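Local structure of abietadiene synthase, chloroplastic (Abies grandis, 3S9V) at residues 555-560 with 577-582; 538-543 with 570-575; 217-222 with 240-245; 233-238 with 249-254. The protein belongs to the plant terpene synthases, largely helical enzymes, and combines an N-terminal terpene synthase domain with a terpene synthase metal binding domain. All coordinates share one frame; numbering follows the deposited sequence.

Interaction 1 of 4, residues 555-560 with 577-582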
# COMPACT_ATOMS: atom_id res chain seq x y z
N GLU A 555 -2.81 15.85 -44.62
CA GLU A 555 -2.88 15.17 -45.91
C GLU A 555 -1.65 14.29 -46.15
O GLU A 555 -1.76 13.20 -46.74
CB GLU A 555 -3.00 16.19 -47.04
CG GLU A 555 -2.97 15.57 -48.45
CD GLU A 555 -4.29 14.91 -48.83
OE1 GLU A 555 -4.76 14.03 -48.08
OE2 GLU A 555 -4.84 15.28 -49.88
N SER A 556 -0.50 14.76 -45.72
CA SER A 556 0.74 14.01 -45.89
C SER A 556 0.63 12.69 -45.15
O SER A 556 1.01 11.64 -45.67
CB SER A 556 1.94 14.80 -45.35
OG SER A 556 2.17 16.00 -46.08
N VAL A 557 0.10 12.75 -43.93
CA VAL A 557 -0.07 11.55 -43.11
C VAL A 557 -1.06 10.59 -43.76
O VAL A 557 -0.89 9.37 -43.70
CB VAL A 557 -0.56 11.93 -41.69
CG1 VAL A 557 -0.73 10.68 -40.85
CG2 VAL A 557 0.43 12.87 -41.04
N LYS A 558 -2.10 11.13 -44.40
CA LYS A 558 -3.10 10.29 -45.05
C LYS A 558 -2.56 9.50 -46.25
O LYS A 558 -2.81 8.29 -46.37
CB LYS A 558 -4.28 11.15 -45.52
CG LYS A 558 -5.37 10.33 -46.18
CD LYS A 558 -6.36 11.19 -46.95
CE LYS A 558 -7.41 10.32 -47.64
NZ LYS A 558 -8.30 11.11 -48.52
N ARG A 559 -1.84 10.17 -47.15
CA ARG A 559 -1.30 9.47 -48.31
C ARG A 559 0.05 8.82 -47.98
O ARG A 559 0.52 7.94 -48.69
CB ARG A 559 -1.15 10.45 -49.49
CG ARG A 559 -0.35 11.68 -49.18
CD ARG A 559 -0.13 12.56 -50.41
NE ARG A 559 -1.33 13.28 -50.84
CZ ARG A 559 -1.32 14.25 -51.75
NH1 ARG A 559 -0.17 14.61 -52.32
NH2 ARG A 559 -2.44 14.87 -52.09
N TRP A 560 0.64 9.25 -46.87
CA TRP A 560 1.92 8.75 -46.37
C TRP A 560 3.07 8.74 -47.38
O TRP A 560 3.62 7.69 -47.71
CB TRP A 560 1.74 7.35 -45.76
CG TRP A 560 2.87 6.93 -44.87
CD1 TRP A 560 3.91 6.10 -45.20
CD2 TRP A 560 3.13 7.39 -43.54
NE1 TRP A 560 4.81 6.03 -44.16
CE2 TRP A 560 4.36 6.81 -43.13
CE3 TRP A 560 2.46 8.23 -42.66
CZ2 TRP A 560 4.91 7.05 -41.87
CZ3 TRP A 560 3.01 8.47 -41.41
CH2 TRP A 560 4.23 7.88 -41.03
N VAL A 577 9.16 15.44 -41.94
CA VAL A 577 10.20 14.50 -42.36
C VAL A 577 10.59 13.65 -41.16
O VAL A 577 10.68 12.42 -41.27
CB VAL A 577 11.45 15.24 -42.91
CG1 VAL A 577 12.56 14.25 -43.19
CG2 VAL A 577 11.09 15.97 -44.20
N GLY A 578 10.80 14.30 -40.02
CA GLY A 578 11.14 13.58 -38.80
C GLY A 578 10.02 12.62 -38.42
O GLY A 578 10.27 11.47 -38.10
N PHE A 579 8.79 13.11 -38.47
CA PHE A 579 7.62 12.30 -38.14
C PHE A 579 7.59 11.05 -39.02
O PHE A 579 7.47 9.93 -38.52
CB PHE A 579 6.34 13.12 -38.37
CG PHE A 579 5.06 12.38 -38.07
CD1 PHE A 579 4.61 12.23 -36.76
CD2 PHE A 579 4.28 11.86 -39.10
CE1 PHE A 579 3.42 11.57 -36.48
CE2 PHE A 579 3.08 11.19 -38.83
CZ PHE A 579 2.65 11.05 -37.52
N TYR A 580 7.73 11.25 -40.33
CA TYR A 580 7.73 10.19 -41.33
C TYR A 580 8.88 9.18 -41.13
O TYR A 580 8.68 7.97 -41.19
CB TYR A 580 7.81 10.82 -42.72
CG TYR A 580 7.92 9.89 -43.92
CD1 TYR A 580 9.16 9.66 -44.54
CD2 TYR A 580 6.79 9.30 -44.48
CE1 TYR A 580 9.25 8.88 -45.71
CE2 TYR A 580 6.87 8.52 -45.63
CZ TYR A 580 8.11 8.32 -46.24
OH TYR A 580 8.17 7.56 -47.39
N ASN A 581 10.08 9.68 -40.88
CA ASN A 581 11.22 8.79 -40.68
C ASN A 581 11.06 7.98 -39.40
O ASN A 581 11.33 6.78 -39.37
CB ASN A 581 12.53 9.58 -40.63
CG ASN A 581 12.86 10.24 -41.96
OD1 ASN A 581 12.45 9.77 -43.02
ND2 ASN A 581 13.62 11.34 -41.91
N THR A 582 10.61 8.63 -38.33
CA THR A 582 10.42 7.95 -37.07
C THR A 582 9.37 6.85 -37.18
O THR A 582 9.61 5.72 -36.76
CB THR A 582 10.00 8.93 -35.97
OG1 THR A 582 11.10 9.80 -35.65
CG2 THR A 582 9.58 8.18 -34.72

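Interaction 2 of 4, residues 538-543 with 570-575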
# COMPACT_ATOMS: atom_id res chain seq x y z
N ASP A 538 1.24 19.03 -31.22
CA ASP A 538 0.28 19.81 -30.46
C ASP A 538 0.66 21.28 -30.59
O ASP A 538 -0.20 22.14 -30.78
CB ASP A 538 0.31 19.41 -28.98
CG ASP A 538 -0.83 20.01 -28.20
OD1 ASP A 538 -0.82 19.91 -26.95
OD2 ASP A 538 -1.75 20.58 -28.83
N ASP A 539 1.96 21.57 -30.47
CA ASP A 539 2.43 22.95 -30.59
C ASP A 539 2.27 23.43 -32.03
O ASP A 539 1.89 24.58 -32.28
CB ASP A 539 3.90 23.08 -30.17
CG ASP A 539 4.12 22.78 -28.69
OD1 ASP A 539 3.25 23.12 -27.86
OD2 ASP A 539 5.19 22.23 -28.35
N LEU A 540 2.55 22.54 -32.98
CA LEU A 540 2.43 22.88 -34.39
C LEU A 540 1.00 23.30 -34.73
O LEU A 540 0.78 24.39 -35.25
CB LEU A 540 2.83 21.68 -35.26
CG LEU A 540 2.97 22.01 -36.74
CD1 LEU A 540 4.15 22.99 -36.92
CD2 LEU A 540 3.20 20.74 -37.55
N TYR A 541 0.03 22.44 -34.43
CA TYR A 541 -1.37 22.74 -34.71
C TYR A 541 -1.91 23.88 -33.87
O TYR A 541 -2.90 24.50 -34.23
CB TYR A 541 -2.25 21.51 -34.50
CG TYR A 541 -2.21 20.52 -35.63
CD1 TYR A 541 -1.03 19.84 -35.95
CD2 TYR A 541 -3.33 20.30 -36.43
CE1 TYR A 541 -0.97 18.97 -37.04
CE2 TYR A 541 -3.28 19.44 -37.53
CZ TYR A 541 -2.10 18.78 -37.83
OH TYR A 541 -2.03 17.97 -38.94
N ASP A 542 -1.26 24.17 -32.75
CA ASP A 542 -1.72 25.26 -31.90
C ASP A 542 -0.86 26.50 -32.09
O ASP A 542 -1.01 27.49 -31.37
CB ASP A 542 -1.69 24.82 -30.42
CG ASP A 542 -2.23 25.88 -29.49
OD1 ASP A 542 -3.34 26.39 -29.74
OD2 ASP A 542 -1.55 26.22 -28.49
N ALA A 543 0.03 26.45 -33.08
CA ALA A 543 0.93 27.57 -33.36
C ALA A 543 0.16 28.76 -33.93
O ALA A 543 0.75 29.81 -34.21
CB ALA A 543 2.02 27.13 -34.34
N GLN A 570 8.97 26.22 -43.60
CA GLN A 570 10.27 25.72 -43.15
C GLN A 570 10.14 24.72 -42.02
O GLN A 570 10.43 23.53 -42.18
CB GLN A 570 11.14 26.89 -42.70
CG GLN A 570 12.47 26.48 -42.08
CD GLN A 570 13.36 25.73 -43.06
OE1 GLN A 570 14.41 25.21 -42.68
NE2 GLN A 570 12.94 25.68 -44.32
N GLN A 571 9.70 25.20 -40.86
CA GLN A 571 9.52 24.39 -39.67
C GLN A 571 8.65 23.14 -39.84
O GLN A 571 9.00 22.06 -39.36
CB GLN A 571 8.95 25.26 -38.54
CG GLN A 571 9.88 26.37 -38.10
CD GLN A 571 11.10 25.84 -37.39
OE1 GLN A 571 11.01 25.36 -36.26
NE2 GLN A 571 12.25 25.93 -38.04
N MET A 572 7.51 23.29 -40.52
CA MET A 572 6.61 22.16 -40.71
C MET A 572 7.28 21.02 -41.49
O MET A 572 7.14 19.85 -41.13
CB MET A 572 5.33 22.62 -41.44
CG MET A 572 4.23 21.57 -41.51
SD MET A 572 2.65 22.15 -42.20
CE MET A 572 2.29 20.82 -43.28
N LYS A 573 8.01 21.37 -42.54
CA LYS A 573 8.70 20.40 -43.38
C LYS A 573 9.60 19.50 -42.56
O LYS A 573 9.55 18.28 -42.68
CB LYS A 573 9.53 21.13 -44.44
CG LYS A 573 10.32 20.24 -45.37
CD LYS A 573 11.09 21.09 -46.37
CE LYS A 573 12.03 20.26 -47.23
NZ LYS A 573 12.84 21.12 -48.14
N ILE A 574 10.43 20.13 -41.74
CA ILE A 574 11.35 19.42 -40.87
C ILE A 574 10.55 18.51 -39.94
O ILE A 574 10.83 17.31 -39.84
CB ILE A 574 12.17 20.42 -40.02
CG1 ILE A 574 13.13 21.20 -40.92
CG2 ILE A 574 12.93 19.70 -38.92
CD1 ILE A 574 13.87 22.31 -40.19
N CYS A 575 9.56 19.08 -39.28
CA CYS A 575 8.73 18.33 -38.36
C CYS A 575 8.19 17.07 -39.01
O CYS A 575 8.32 15.98 -38.46
CB CYS A 575 7.56 19.19 -37.86
SG CYS A 575 6.36 18.27 -36.88

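Interaction 3 of 4, residues 217-222 with 240-245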
# COMPACT_ATOMS: atom_id res chain seq x y z
N LYS A 217 -20.54 -17.08 31.34
CA LYS A 217 -20.84 -16.16 30.25
C LYS A 217 -19.65 -16.06 29.31
O LYS A 217 -19.82 -15.94 28.10
CB LYS A 217 -21.20 -14.78 30.80
CG LYS A 217 -22.53 -14.75 31.54
CD LYS A 217 -22.94 -13.34 31.91
CE LYS A 217 -24.34 -13.31 32.49
NZ LYS A 217 -24.77 -11.92 32.80
N ILE A 218 -18.45 -16.11 29.87
CA ILE A 218 -17.22 -16.04 29.08
C ILE A 218 -17.08 -17.23 28.12
O ILE A 218 -16.62 -17.05 26.99
CB ILE A 218 -15.97 -15.99 29.99
CG1 ILE A 218 -15.90 -14.65 30.72
CG2 ILE A 218 -14.71 -16.22 29.18
CD1 ILE A 218 -15.82 -13.45 29.80
N MET A 219 -17.46 -18.42 28.55
CA MET A 219 -17.34 -19.62 27.72
C MET A 219 -18.08 -19.53 26.38
O MET A 219 -17.71 -20.21 25.41
CB MET A 219 -17.83 -20.86 28.47
CG MET A 219 -17.06 -21.20 29.76
SD MET A 219 -15.27 -21.37 29.57
CE MET A 219 -15.17 -22.28 28.00
N LYS A 220 -19.12 -18.71 26.32
CA LYS A 220 -19.90 -18.55 25.10
C LYS A 220 -19.16 -17.73 24.06
O LYS A 220 -19.54 -17.71 22.89
CB LYS A 220 -21.23 -17.86 25.39
CG LYS A 220 -22.03 -18.45 26.54
CD LYS A 220 -23.38 -17.75 26.65
CE LYS A 220 -24.13 -18.13 27.92
NZ LYS A 220 -25.50 -17.54 27.94
N LEU A 221 -18.10 -17.06 24.48
CA LEU A 221 -17.33 -16.21 23.58
C LEU A 221 -16.02 -16.87 23.15
O LEU A 221 -15.15 -16.21 22.60
CB LEU A 221 -17.07 -14.87 24.25
CG LEU A 221 -18.34 -14.18 24.77
CD1 LEU A 221 -17.98 -12.86 25.43
CD2 LEU A 221 -19.30 -13.96 23.61
N GLN A 222 -15.90 -18.16 23.41
CA GLN A 222 -14.70 -18.92 23.05
C GLN A 222 -14.55 -18.95 21.52
O GLN A 222 -15.54 -18.88 20.80
CB GLN A 222 -14.81 -20.34 23.60
CG GLN A 222 -13.67 -21.28 23.26
CD GLN A 222 -13.76 -22.58 24.04
OE1 GLN A 222 -14.81 -23.22 24.10
NE2 GLN A 222 -12.64 -22.98 24.65
N MET A 240 -7.51 -23.23 33.46
CA MET A 240 -7.27 -23.48 34.87
C MET A 240 -8.48 -23.16 35.74
O MET A 240 -8.64 -23.73 36.82
CB MET A 240 -6.03 -22.70 35.36
CG MET A 240 -4.70 -23.26 34.83
SD MET A 240 -3.20 -22.62 35.63
CE MET A 240 -3.08 -21.00 34.86
N ARG A 241 -9.35 -22.27 35.26
CA ARG A 241 -10.55 -21.90 36.02
C ARG A 241 -11.80 -22.72 35.70
O ARG A 241 -12.71 -22.80 36.53
CB ARG A 241 -10.88 -20.41 35.83
CG ARG A 241 -10.00 -19.47 36.63
CD ARG A 241 -9.90 -19.95 38.08
NE ARG A 241 -9.08 -19.06 38.90
CZ ARG A 241 -9.47 -17.86 39.31
NH1 ARG A 241 -10.67 -17.39 38.97
NH2 ARG A 241 -8.66 -17.13 40.06
N THR A 242 -11.85 -23.34 34.52
CA THR A 242 -13.02 -24.11 34.11
C THR A 242 -12.76 -25.54 33.63
O THR A 242 -13.70 -26.32 33.46
CB THR A 242 -13.78 -23.41 32.95
OG1 THR A 242 -12.99 -23.50 31.76
CG2 THR A 242 -14.03 -21.95 33.27
N GLY A 243 -11.51 -25.89 33.38
CA GLY A 243 -11.22 -27.23 32.90
C GLY A 243 -11.74 -27.47 31.49
O GLY A 243 -11.74 -28.60 31.02
N ASN A 244 -12.18 -26.41 30.82
CA ASN A 244 -12.71 -26.52 29.46
C ASN A 244 -11.67 -27.15 28.53
O ASN A 244 -10.58 -26.61 28.33
CB ASN A 244 -13.13 -25.13 28.96
CG ASN A 244 -13.62 -25.16 27.52
OD1 ASN A 244 -12.81 -25.12 26.59
ND2 ASN A 244 -14.93 -25.24 27.33
N LYS A 245 -12.03 -28.28 27.93
CA LYS A 245 -11.13 -29.02 27.06
C LYS A 245 -10.71 -28.37 25.74
O LYS A 245 -9.58 -28.57 25.29
CB LYS A 245 -11.72 -30.42 26.81
CG LYS A 245 -11.86 -31.22 28.10
CD LYS A 245 -12.85 -32.37 27.99
CE LYS A 245 -13.03 -33.08 29.33
NZ LYS A 245 -14.10 -34.12 29.30

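Interaction 4 of 4, residues 233-238 with 249-254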
# COMPACT_ATOMS: atom_id res chain seq x y z
N ALA A 233 -1.93 -17.22 27.00
CA ALA A 233 -2.00 -16.99 28.43
C ALA A 233 -3.46 -16.85 28.86
O ALA A 233 -3.87 -17.36 29.90
CB ALA A 233 -1.22 -15.73 28.81
N SER A 234 -4.24 -16.17 28.04
CA SER A 234 -5.65 -15.96 28.34
C SER A 234 -6.38 -17.30 28.34
O SER A 234 -7.21 -17.58 29.19
CB SER A 234 -6.27 -15.02 27.30
OG SER A 234 -7.46 -14.44 27.79
N THR A 235 -6.05 -18.14 27.36
CA THR A 235 -6.67 -19.45 27.24
C THR A 235 -6.23 -20.37 28.38
O THR A 235 -7.02 -21.17 28.87
CB THR A 235 -6.28 -20.11 25.91
OG1 THR A 235 -6.72 -19.27 24.84
CG2 THR A 235 -6.93 -21.49 25.79
N ALA A 236 -4.97 -20.24 28.78
CA ALA A 236 -4.42 -21.05 29.87
C ALA A 236 -5.16 -20.72 31.16
O ALA A 236 -5.53 -21.61 31.92
CB ALA A 236 -2.93 -20.78 30.03
N ALA A 237 -5.36 -19.43 31.41
CA ALA A 237 -6.06 -18.99 32.60
C ALA A 237 -7.48 -19.53 32.59
O ALA A 237 -7.95 -20.08 33.59
CB ALA A 237 -6.09 -17.47 32.66
N VAL A 238 -8.18 -19.39 31.47
CA VAL A 238 -9.55 -19.90 31.39
C VAL A 238 -9.59 -21.41 31.65
O VAL A 238 -10.50 -21.90 32.31
CB VAL A 238 -10.20 -19.67 29.99
CG1 VAL A 238 -11.58 -20.32 29.95
CG2 VAL A 238 -10.31 -18.18 29.70
N ASP A 249 -7.11 -28.04 23.70
CA ASP A 249 -6.87 -28.36 22.30
C ASP A 249 -6.12 -27.21 21.61
O ASP A 249 -5.24 -27.45 20.78
CB ASP A 249 -8.18 -28.62 21.55
CG ASP A 249 -8.95 -29.79 22.11
OD1 ASP A 249 -8.31 -30.74 22.61
OD2 ASP A 249 -10.20 -29.77 22.04
N PHE A 250 -6.45 -25.97 21.97
CA PHE A 250 -5.78 -24.81 21.38
C PHE A 250 -4.33 -24.73 21.82
O PHE A 250 -3.45 -24.39 21.03
CB PHE A 250 -6.49 -23.50 21.74
CG PHE A 250 -5.75 -22.27 21.26
CD1 PHE A 250 -5.03 -21.49 22.16
CD2 PHE A 250 -5.74 -21.94 19.91
CE1 PHE A 250 -4.30 -20.38 21.71
CE2 PHE A 250 -5.01 -20.83 19.45
CZ PHE A 250 -4.29 -20.05 20.36
N LEU A 251 -4.07 -25.04 23.09
CA LEU A 251 -2.70 -25.00 23.58
C LEU A 251 -1.88 -26.11 22.93
O LEU A 251 -0.75 -25.89 22.52
CB LEU A 251 -2.67 -25.10 25.10
CG LEU A 251 -3.38 -23.93 25.81
CD1 LEU A 251 -3.32 -24.11 27.31
CD2 LEU A 251 -2.72 -22.61 25.42
N ASN A 252 -2.46 -27.31 22.82
CA ASN A 252 -1.76 -28.42 22.17
C ASN A 252 -1.44 -28.02 20.73
O ASN A 252 -0.34 -28.29 20.23
CB ASN A 252 -2.63 -29.68 22.15
CG ASN A 252 -2.76 -30.33 23.51
OD1 ASN A 252 -1.80 -30.38 24.28
ND2 ASN A 252 -3.95 -30.86 23.81
N PHE A 253 -2.40 -27.38 20.07
CA PHE A 253 -2.26 -26.92 18.69
C PHE A 253 -1.12 -25.91 18.56
O PHE A 253 -0.35 -25.96 17.60
CB PHE A 253 -3.59 -26.32 18.20
CG PHE A 253 -3.46 -25.47 16.97
CD1 PHE A 253 -3.28 -24.09 17.08
CD2 PHE A 253 -3.55 -26.03 15.70
CE1 PHE A 253 -3.19 -23.28 15.94
CE2 PHE A 253 -3.45 -25.23 14.56
CZ PHE A 253 -3.27 -23.85 14.68
N VAL A 254 -1.01 -24.99 19.52
CA VAL A 254 0.06 -24.01 19.48
C VAL A 254 1.40 -24.71 19.72
O VAL A 254 2.38 -24.43 19.03
CB VAL A 254 -0.13 -22.91 20.55
CG1 VAL A 254 1.13 -22.07 20.65
CG2 VAL A 254 -1.33 -22.04 20.19

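Interaction 1 of 4, residues 555-560 with 577-582
Trp560 lays its indole against Tyr580 and points its far rim at Phe579. It is the first residue beyond helix 547-559, and its positive phi turns the backbone away from the helix. CG lies anti to the backbone N (chi1 -163°), which swings the indole from its own chain toward residues 577-582. CB and CG make no close approach there, and contact begins one atom further on. CD1 is 3.8 Å from Tyr580 CE2. NE1 comes nearer still, 3.6 Å from the same CE2 atom. Trp560 CE2 then meets Tyr580 CD2 at 3.7 Å, and CZ2 lies by that atom too. Tyr580 therefore sits over one face of the indole, displaced toward its rim. The five-membered ring and the phenol are inclined by 39°, an oblique pairing rather than a flat stack. At the end of the side chain, CZ3 is 3.7 Å from Phe579 CE2, and CH2 nears it. Phe579 CE2 lies at the indole edge, near its plane. The same atom is 3.8 Å from Val557 CG2, so it touches both side chains that residues 555-560 bring to the contact. No hydrogen bond crosses the contact between the two segments. The indole N-H has its partner at Asn584 OD1, just past residues 577-582 on helix 570-594. This bond would help fix the rotation of the indole. In the helical bundle of the metal binding domain, the contact ties the end of helix 547-559 to helix 570-594. Helix 599-621 adds Leu599 and Gln603 against Trp560, and Phe533 of helix 521-541 meets Phe579 edge-to-face.

Interaction 2 of 4, residues 538-543 with 570-575
Leu540 and Met572 mark the nearest backbone approach of the two segments, with CA atoms 7.6 Å apart. Residues 538-541 are the last turn of helix 521-541, and the chain leaves helical geometry at Asp542. Residues 570-575 form the first turns of helix 570-594. The end of one helix thus meets the start of another in the terpene synthase helical bundle. Asp538 to Asp542 spell Asp-Asp-Leu-Tyr-Asp, the aspartate-rich DDxxD motif of this family. Leu540 is the apolar residue of this motif that turns into the helix packing, while the three aspartates make no contact with residues 570-575. Leu540 CG is anti to its own N (chi1 -170°), which carries the branched end toward helix 570-594. The CD2 methyl does the touching. It approaches Met572 CG at 4.2 Å, and the two side chains cross at about a right angle. The contact is apolar and rather long, and no hydrogen bond joins the segments. Leu540, Met572 and Cys575, the three touching side chains, are all buried. Met572 also packs on Leu552 and Phe553 of helix 547-559, while Phe499 from a loop packs on Leu540. Nearby, Gln571 OE1 accepts a hydrogen bond from the backbone N of Asn498. The contact is completed one helical turn after Met572, where Cys575 SG lies 4.1 Å from Leu540 CD2.

Interaction 3 of 4, residues 217-222 with 240-245
The side-chain amides of Gln222 and Asn244 meet with their planes 59° apart. Gln222 NE2 donates to Asn244 OD1 at 2.9 Å, with a fairly straight N-H...O angle of 163°. The acceptor lies in the amide plane of Gln222, but the donor stands well above the carbonyl plane of Asn244. Met219 CE covers the same face of the Asn244 amide. Its modelled 3.0 Å separation from Asn244 ND2 is too short for normal packing, so the exact placing of this methyl is doubtful. The Met219 chain bends at chi2 and chi3 and passes Asn244 in the opposite direction. One atom before the methyl, Met219 SD lies 3.8 Å from Thr242 OG1. That hydroxyl group is bound to Val238 O, and it accepts from the backbone N of Asn244 at 3.2 Å in an ST turn. Gln222 NE2 also binds Gly226 O. Gly243, with positive phi, breaks the chain out of helix 232-242, and Asn244 is the N-cap of helix 245-258. Asn244 OD1 caps the backbone N of Cys247 and also accepts from Gln222. The arrangement is the short, N-capped connection of a helical hairpin, at the surface of the N-terminal domain.

Interaction 4 of 4, residues 233-238 with 249-254
Leu251 and Ala236 bring their CA atoms nearest, 7.6 Å apart, across an antiparallel helix pair. Helices 232-242 and 245-258 make an alpha-alpha hairpin of the N-terminal terpene synthase domain. The axes of the short segments come within 10.1 Å, and their directions differ by 143°. The inner side is closely packed and buried. Leu251 CD1 reaches Ala236 CA at 4.1 Å and is 4.3 Å from Ala236 CB. The small alanine lets the leucine methyl come up to the helix backbone. Thr235 CG2 extends the contact to Leu251 CG at 4.3 Å. Beside it, Thr235 OG1 is 3.9 Å from Phe250 CD1, and the two side chains cross at about a right angle. This hydroxyl group is buried but not without polar partners. It bonds to Ser231 O, one turn back, and to the backbone N of Phe228. The other side of helix 245-258 faces solvent more. Asp249 is exposed there, Asn252 and Phe253 partly so, and none of them touches residues 233-238. Phe253 instead meets Tyr49 edge-to-face. Loop residues Asp225 and Ser227 also pack on Phe250, and Val62 of helix 56-62 packs on Leu251. With CG anti to the backbone N (chi1 174°), Phe250 lies against its own helix as well: Val254 CG2 stands 3.6 Å above one face of its ring, toward the rim.

The four contacts form two pairs on opposite sides of the chain's centre. Interactions 1 and 2 lie in the metal binding domain, with centres about 13 Å apart, and share helix 570-594. Interactions 3 and 4 lie in the N-terminal domain, with centres about 11 Å apart, and share helix 232-242. They touch directly, where Met219 SD is 3.9 Å from Val238 CG1. About 82 Å separates the centres of interactions 1 and 3. Interactions 2 and 4 are buried: Leu540, Met572 and Cys575 in the first, Leu251, Ala236, Thr235 and the Phe250 ring in the second. Interaction 1 is partly buried and mainly aromatic. Interaction 3 is at the surface, and it alone has a hydrogen bond between its segments.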